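Local coordinates for protein DnaB intein (Synechocystis sp., PDB 1MI8) that probably carries out protein splicing, excising itself from a replicative DNA helicase precursor through steps that include side-chain cyclization of asparagine, at residues 32-37 / 142-147; 58-63 / 129-134. The protein carries 4 engineered substitutions. All coordinates share one frame; numbering follows the deposited sequence.

Contact 1: 32-37 / 142-147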
loop_
_atom_site.group_PDB
_atom_site.type_symbol
_atom_site.label_atom_id
_atom_site.label_comp_id
_atom_site.label_asym_id
_atom_site.label_seq_id
_atom_site.Cartn_x
_atom_site.Cartn_y
_atom_site.Cartn_z
ATOM N N ILE A 32 0.996 -11.616 -27.097
ATOM C CA ILE A 32 0.873 -10.535 -26.133
ATOM C C ILE A 32 2.271 -9.941 -25.971
ATOM O O ILE A 32 3.188 -10.381 -26.656
ATOM C CB ILE A 32 0.265 -11.033 -24.792
ATOM C CG1 ILE A 32 0.985 -12.278 -24.220
ATOM C CG2 ILE A 32 -1.207 -11.355 -25.033
ATOM C CD1 ILE A 32 2.494 -12.080 -23.812
ATOM N N TRP A 33 2.430 -8.906 -25.157
ATOM C CA TRP A 33 3.769 -8.337 -24.909
ATOM C C TRP A 33 4.306 -8.856 -23.553
ATOM O O TRP A 33 3.604 -8.788 -22.548
ATOM C CB TRP A 33 3.723 -6.827 -24.891
ATOM C CG TRP A 33 3.669 -6.254 -26.259
ATOM C CD1 TRP A 33 2.643 -5.506 -26.821
ATOM C CD2 TRP A 33 4.679 -6.363 -27.270
ATOM N NE1 TRP A 33 2.975 -5.152 -28.108
ATOM C CE2 TRP A 33 4.214 -5.660 -28.407
ATOM C CE3 TRP A 33 5.932 -6.991 -27.327
ATOM C CZ2 TRP A 33 4.961 -5.561 -29.577
ATOM C CZ3 TRP A 33 6.676 -6.892 -28.493
ATOM C CH2 TRP A 33 6.189 -6.181 -29.600
ATOM N N ALA A 34 5.515 -9.444 -23.563
ATOM C CA ALA A 34 6.145 -9.968 -22.336
ATOM C C ALA A 34 7.541 -9.397 -22.210
ATOM O O ALA A 34 8.132 -8.979 -23.194
ATOM C CB ALA A 34 6.232 -11.476 -22.364
ATOM N N ILE A 35 8.055 -9.342 -20.997
ATOM C CA ILE A 35 9.405 -8.856 -20.813
ATOM C C ILE A 35 10.282 -10.121 -20.717
ATOM O O ILE A 35 9.864 -11.135 -20.142
ATOM C CB ILE A 35 9.583 -8.004 -19.485
ATOM C CG1 ILE A 35 11.010 -7.487 -19.418
ATOM C CG2 ILE A 35 9.297 -8.838 -18.223
ATOM C CD1 ILE A 35 11.448 -6.892 -18.102
ATOM N N ASN A 36 11.473 -10.065 -21.314
ATOM C CA ASN A 36 12.425 -11.180 -21.235
ATOM C C ASN A 36 13.336 -10.725 -20.053
ATOM O O ASN A 36 14.118 -9.789 -20.174
ATOM C CB ASN A 36 13.160 -11.292 -22.582
ATOM C CG ASN A 36 14.350 -12.278 -22.548
ATOM O OD1 ASN A 36 14.774 -12.774 -23.607
ATOM N ND2 ASN A 36 14.901 -12.527 -21.365
ATOM N N GLU A 37 13.195 -11.372 -18.906
ATOM C CA GLU A 37 13.933 -10.964 -17.709
ATOM C C GLU A 37 15.439 -11.012 -17.789
ATOM O O GLU A 37 16.117 -10.218 -17.146
ATOM C CB GLU A 37 13.502 -11.786 -16.528
ATOM C CG GLU A 37 12.062 -11.653 -16.136
ATOM C CD GLU A 37 11.923 -12.060 -14.691
ATOM O OE1 GLU A 37 12.304 -11.224 -13.843
ATOM O OE2 GLU A 37 11.503 -13.205 -14.399
ATOM N N PRO A 142 3.911 -19.597 -22.043
ATOM C CA PRO A 142 5.106 -20.455 -22.089
ATOM C C PRO A 142 6.379 -19.661 -22.413
ATOM O O PRO A 142 6.418 -18.887 -23.382
ATOM C CB PRO A 142 4.755 -21.461 -23.183
ATOM C CG PRO A 142 3.264 -21.729 -22.914
ATOM C CD PRO A 142 2.730 -20.304 -22.593
ATOM N N GLY A 143 7.412 -19.856 -21.602
ATOM C CA GLY A 143 8.668 -19.163 -21.802
ATOM C C GLY A 143 8.849 -17.951 -20.907
ATOM O O GLY A 143 9.448 -18.056 -19.836
ATOM N N PRO A 144 8.374 -16.760 -21.323
ATOM C CA PRO A 144 8.589 -15.630 -20.401
ATOM C C PRO A 144 7.635 -15.562 -19.208
ATOM O O PRO A 144 7.936 -14.918 -18.223
ATOM C CB PRO A 144 8.515 -14.388 -21.328
ATOM C CG PRO A 144 7.520 -14.808 -22.337
ATOM C CD PRO A 144 7.910 -16.297 -22.641
ATOM N N HIS A 145 6.488 -16.216 -19.289
ATOM C CA HIS A 145 5.498 -16.233 -18.185
ATOM C C HIS A 145 4.996 -14.871 -17.651
ATOM O O HIS A 145 4.770 -14.710 -16.463
ATOM C CB HIS A 145 6.020 -17.083 -16.994
ATOM C CG HIS A 145 6.281 -18.519 -17.357
ATOM N ND1 HIS A 145 5.311 -19.339 -17.896
ATOM C CD2 HIS A 145 7.418 -19.262 -17.326
ATOM C CE1 HIS A 145 5.836 -20.518 -18.186
ATOM N NE2 HIS A 145 7.115 -20.499 -17.853
ATOM N N ASN A 146 4.866 -13.873 -18.505
ATOM C CA ASN A 146 4.311 -12.628 -18.007
ATOM C C ASN A 146 3.679 -11.923 -19.187
ATOM O O ASN A 146 3.819 -12.380 -20.343
ATOM C CB ASN A 146 5.407 -11.779 -17.367
ATOM C CG ASN A 146 6.439 -11.320 -18.372
ATOM O OD1 ASN A 146 6.268 -10.295 -19.018
ATOM N ND2 ASN A 146 7.536 -12.099 -18.505
ATOM N N PHE A 147 2.915 -10.872 -18.918
ATOM C CA PHE A 147 2.272 -10.123 -20.023
ATOM C C PHE A 147 1.898 -8.742 -19.567
ATOM O O PHE A 147 1.834 -8.464 -18.380
ATOM C CB PHE A 147 0.980 -10.826 -20.547
ATOM C CG PHE A 147 -0.060 -11.154 -19.454
ATOM C CD1 PHE A 147 0.132 -12.229 -18.582
ATOM C CD2 PHE A 147 -1.211 -10.361 -19.294
ATOM C CE1 PHE A 147 -0.797 -12.511 -17.564
ATOM C CE2 PHE A 147 -2.141 -10.624 -18.299
ATOM C CZ PHE A 147 -1.956 -11.693 -17.417
#
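The side-chain amide of N146 docks on the backbone of I35 and uses both of its ends there. Its carbonyl accepts the amide of I35, with I35 N 2.8 Å from N146 OD1, nearly straight at 168° and on a lone pair in the carbonyl plane. The amino end returns a bond to the same residue, N146 ND2 standing 3.0 Å from I35 O, which lies close to the plane of the N146 amide. CG of N146 sits between its own backbone N and carbonyl carbon (chi1 65°), a setting that swings the amide across to the edge of strand 31-36. A third bond, from N146 ND2 to P144 O at 2.9 Å, is bent and comes from above the carbonyl plane; it ties the amide back to the loop that precedes it.

A34 CB packs against both residues, 3.6 Å from P144 CG and 3.3 Å from N146 O. Further along, F147 brings its CB to within 3.8 Å of I32 CD1, while F147 CA makes a CH···O contact of 3.2 Å with W33 O. The F147 side chain packs on D138 and L139 of strand 120-140. One asparagine thus supplies both partners that an edge strand would otherwise take from a neighbouring backbone, joining strand 31-36 to the start of hairpin 146-155, although N146 O is buried here without a polar partner.

Contact 2: 58-63 / 129-134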
loop_
_atom_site.group_PDB
_atom_site.type_symbol
_atom_site.label_atom_id
_atom_site.label_comp_id
_atom_site.label_asym_id
_atom_site.label_seq_id
_atom_site.Cartn_x
_atom_site.Cartn_y
_atom_site.Cartn_z
ATOM N N VAL A 58 -10.138 -8.474 -4.712
ATOM C CA VAL A 58 -9.221 -7.792 -5.580
ATOM C C VAL A 58 -8.736 -6.460 -4.980
ATOM O O VAL A 58 -9.432 -5.859 -4.148
ATOM C CB VAL A 58 -9.972 -7.739 -6.926
ATOM C CG1 VAL A 58 -10.487 -6.387 -7.281
ATOM C CG2 VAL A 58 -9.166 -8.453 -7.930
ATOM N N TYR A 59 -7.585 -5.989 -5.439
ATOM C CA TYR A 59 -6.952 -4.783 -4.915
ATOM C C TYR A 59 -6.497 -3.887 -6.038
ATOM O O TYR A 59 -5.912 -4.373 -6.995
ATOM C CB TYR A 59 -5.690 -5.150 -4.128
ATOM C CG TYR A 59 -5.894 -6.132 -3.007
ATOM C CD1 TYR A 59 -6.118 -7.481 -3.251
ATOM C CD2 TYR A 59 -5.888 -5.684 -1.700
ATOM C CE1 TYR A 59 -6.344 -8.394 -2.158
ATOM C CE2 TYR A 59 -6.109 -6.536 -0.627
ATOM C CZ TYR A 59 -6.337 -7.888 -0.848
ATOM O OH TYR A 59 -6.545 -8.656 0.260
ATOM N N ILE A 60 -6.733 -2.583 -5.903
ATOM C CA ILE A 60 -6.296 -1.601 -6.902
ATOM C C ILE A 60 -4.873 -1.174 -6.653
ATOM O O ILE A 60 -4.560 -0.636 -5.576
ATOM C CB ILE A 60 -7.082 -0.288 -6.820
ATOM C CG1 ILE A 60 -8.549 -0.528 -7.141
ATOM C CG2 ILE A 60 -6.441 0.732 -7.723
ATOM C CD1 ILE A 60 -9.466 0.726 -6.858
ATOM N N LEU A 61 -4.006 -1.379 -7.637
ATOM C CA LEU A 61 -2.606 -0.937 -7.527
ATOM C C LEU A 61 -2.512 0.248 -8.501
ATOM O O LEU A 61 -2.956 0.137 -9.649
ATOM C CB LEU A 61 -1.660 -2.068 -7.962
ATOM C CG LEU A 61 -0.193 -1.762 -8.291
ATOM C CD1 LEU A 61 0.577 -3.074 -8.461
ATOM C CD2 LEU A 61 -0.100 -0.978 -9.638
ATOM N N LYS A 62 -1.955 1.361 -8.063
ATOM C CA LYS A 62 -1.812 2.503 -8.951
ATOM C C LYS A 62 -0.380 3.056 -8.928
ATOM O O LYS A 62 0.263 3.127 -7.842
ATOM C CB LYS A 62 -2.827 3.615 -8.556
ATOM C CG LYS A 62 -2.806 4.852 -9.433
ATOM C CD LYS A 62 -3.892 5.821 -8.910
ATOM C CE LYS A 62 -3.679 7.256 -9.378
ATOM N NZ LYS A 62 -4.867 8.100 -8.925
ATOM N N THR A 63 0.120 3.422 -10.106
ATOM C CA THR A 63 1.487 3.949 -10.216
ATOM C C THR A 63 1.499 5.453 -10.360
ATOM O O THR A 63 0.450 6.077 -10.637
ATOM C CB THR A 63 2.316 3.326 -11.389
ATOM O OG1 THR A 63 1.787 3.728 -12.662
ATOM C CG2 THR A 63 2.302 1.805 -11.305
ATOM N N THR A 129 -4.919 -0.475 -2.673
ATOM C CA THR A 129 -6.094 -0.482 -1.820
ATOM C C THR A 129 -7.064 -1.639 -2.139
ATOM O O THR A 129 -7.336 -1.923 -3.296
ATOM C CB THR A 129 -6.857 0.835 -1.921
ATOM O OG1 THR A 129 -7.792 0.729 -2.968
ATOM C CG2 THR A 129 -5.941 2.000 -2.227
ATOM N N GLU A 130 -7.523 -2.335 -1.107
ATOM C CA GLU A 130 -8.452 -3.441 -1.280
ATOM C C GLU A 130 -9.774 -2.846 -1.833
ATOM O O GLU A 130 -10.179 -1.770 -1.400
ATOM C CB GLU A 130 -8.687 -4.090 0.081
ATOM C CG GLU A 130 -9.597 -5.335 0.075
ATOM C CD GLU A 130 -10.093 -5.649 1.473
ATOM O OE1 GLU A 130 -11.291 -5.395 1.725
ATOM O OE2 GLU A 130 -9.279 -6.111 2.302
ATOM N N THR A 131 -10.414 -3.497 -2.812
ATOM C CA THR A 131 -11.661 -2.954 -3.342
ATOM C C THR A 131 -12.875 -3.833 -3.216
ATOM O O THR A 131 -13.907 -3.358 -2.807
ATOM C CB THR A 131 -11.621 -2.597 -4.835
ATOM O OG1 THR A 131 -11.045 -3.684 -5.582
ATOM C CG2 THR A 131 -10.909 -1.321 -5.053
ATOM N N GLY A 132 -12.787 -5.098 -3.597
ATOM C CA GLY A 132 -13.968 -5.936 -3.500
ATOM C C GLY A 132 -13.736 -7.265 -4.143
ATOM O O GLY A 132 -12.648 -7.520 -4.653
ATOM N N VAL A 133 -14.728 -8.148 -4.093
ATOM C CA VAL A 133 -14.541 -9.460 -4.712
ATOM C C VAL A 133 -15.104 -9.354 -6.095
ATOM O O VAL A 133 -16.096 -8.650 -6.324
ATOM C CB VAL A 133 -15.304 -10.605 -4.021
ATOM C CG1 VAL A 133 -15.167 -11.873 -4.859
ATOM C CG2 VAL A 133 -14.757 -10.842 -2.623
ATOM N N GLU A 134 -14.433 -10.037 -7.012
ATOM C CA GLU A 134 -14.843 -10.079 -8.411
ATOM C C GLU A 134 -14.308 -11.350 -9.014
ATOM O O GLU A 134 -13.475 -12.038 -8.411
ATOM C CB GLU A 134 -14.252 -8.954 -9.262
ATOM C CG GLU A 134 -14.039 -7.632 -8.630
ATOM C CD GLU A 134 -13.536 -6.647 -9.671
ATOM O OE1 GLU A 134 -13.233 -7.079 -10.819
ATOM O OE2 GLU A 134 -13.455 -5.452 -9.346
#
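T131 holds OG1 between its backbone N and carbonyl carbon (chi1 48°), which turns the hydroxyl in toward V58 across the strand pair, whereas CG of Y59 lies anti to its carbonyl carbon (chi1 -56°) and brings the ring alongside E130. The hydroxyl donates to V58 O, T131 OG1 lying 3.1 Å from it and well above the carbonyl plane. V58 O also accepts the amide of T131 in that plane, T131 N lying 2.9 Å away and the bond almost straight, and a weak third bond from G132 N. Since T131 and G132 both face V58, this is a classic beta bulge, and V58 closes it by donating from its N to G132 O at 2.7 Å. V58 CG1 rests beside the hydroxyl, 3.2 Å from T131 OG1, and also meets E134 OE2.

The bulge shifts the register by one residue, after which Y59 and E130 form a non-hydrogen-bonded pair, in which Y59 CD2 comes to 3.4 Å from E130 CA and Y59 CE2 to 3.6 Å from E130 CB. The extended E130 chain crosses the ring obliquely, its carboxylate plane 84° from that of the ring. I60 and T129 then make a hydrogen-bonded pair: I60 N gives to T129 O at 2.8 Å, and T129 N gives to I60 O.

E134 makes a salt bridge to K70 of strand 68-71, which flanks strand 41-63 beyond this contact and packs on V58 and I60. E130 pairs with R64 of the second subunit, and T129 joins an antiparallel ladder with a strand of that subunit, continuing the sheet across the dimer interface.

Contact 2 is nested in sequence inside the loop that contact 1 closes: strand 31-36 is followed by strand 41-63, and strand 120-140 by strand 146-149. The centres of the two contacts are about 23 Å apart, on opposite sides of the chain's centre, and their nearest atoms remain about 11 Å from each other. One sheet nevertheless connects them, since strand 31-36 pairs with the long strand 41-63, whose far end carries contact 2. Contact 1 is buried and joins that sheet to the small hairpin 146-155, whereas contact 2 lies at the surface and borders the second subunit. Both lie within the intein splicing domain, joining distant parts of an all-beta chain.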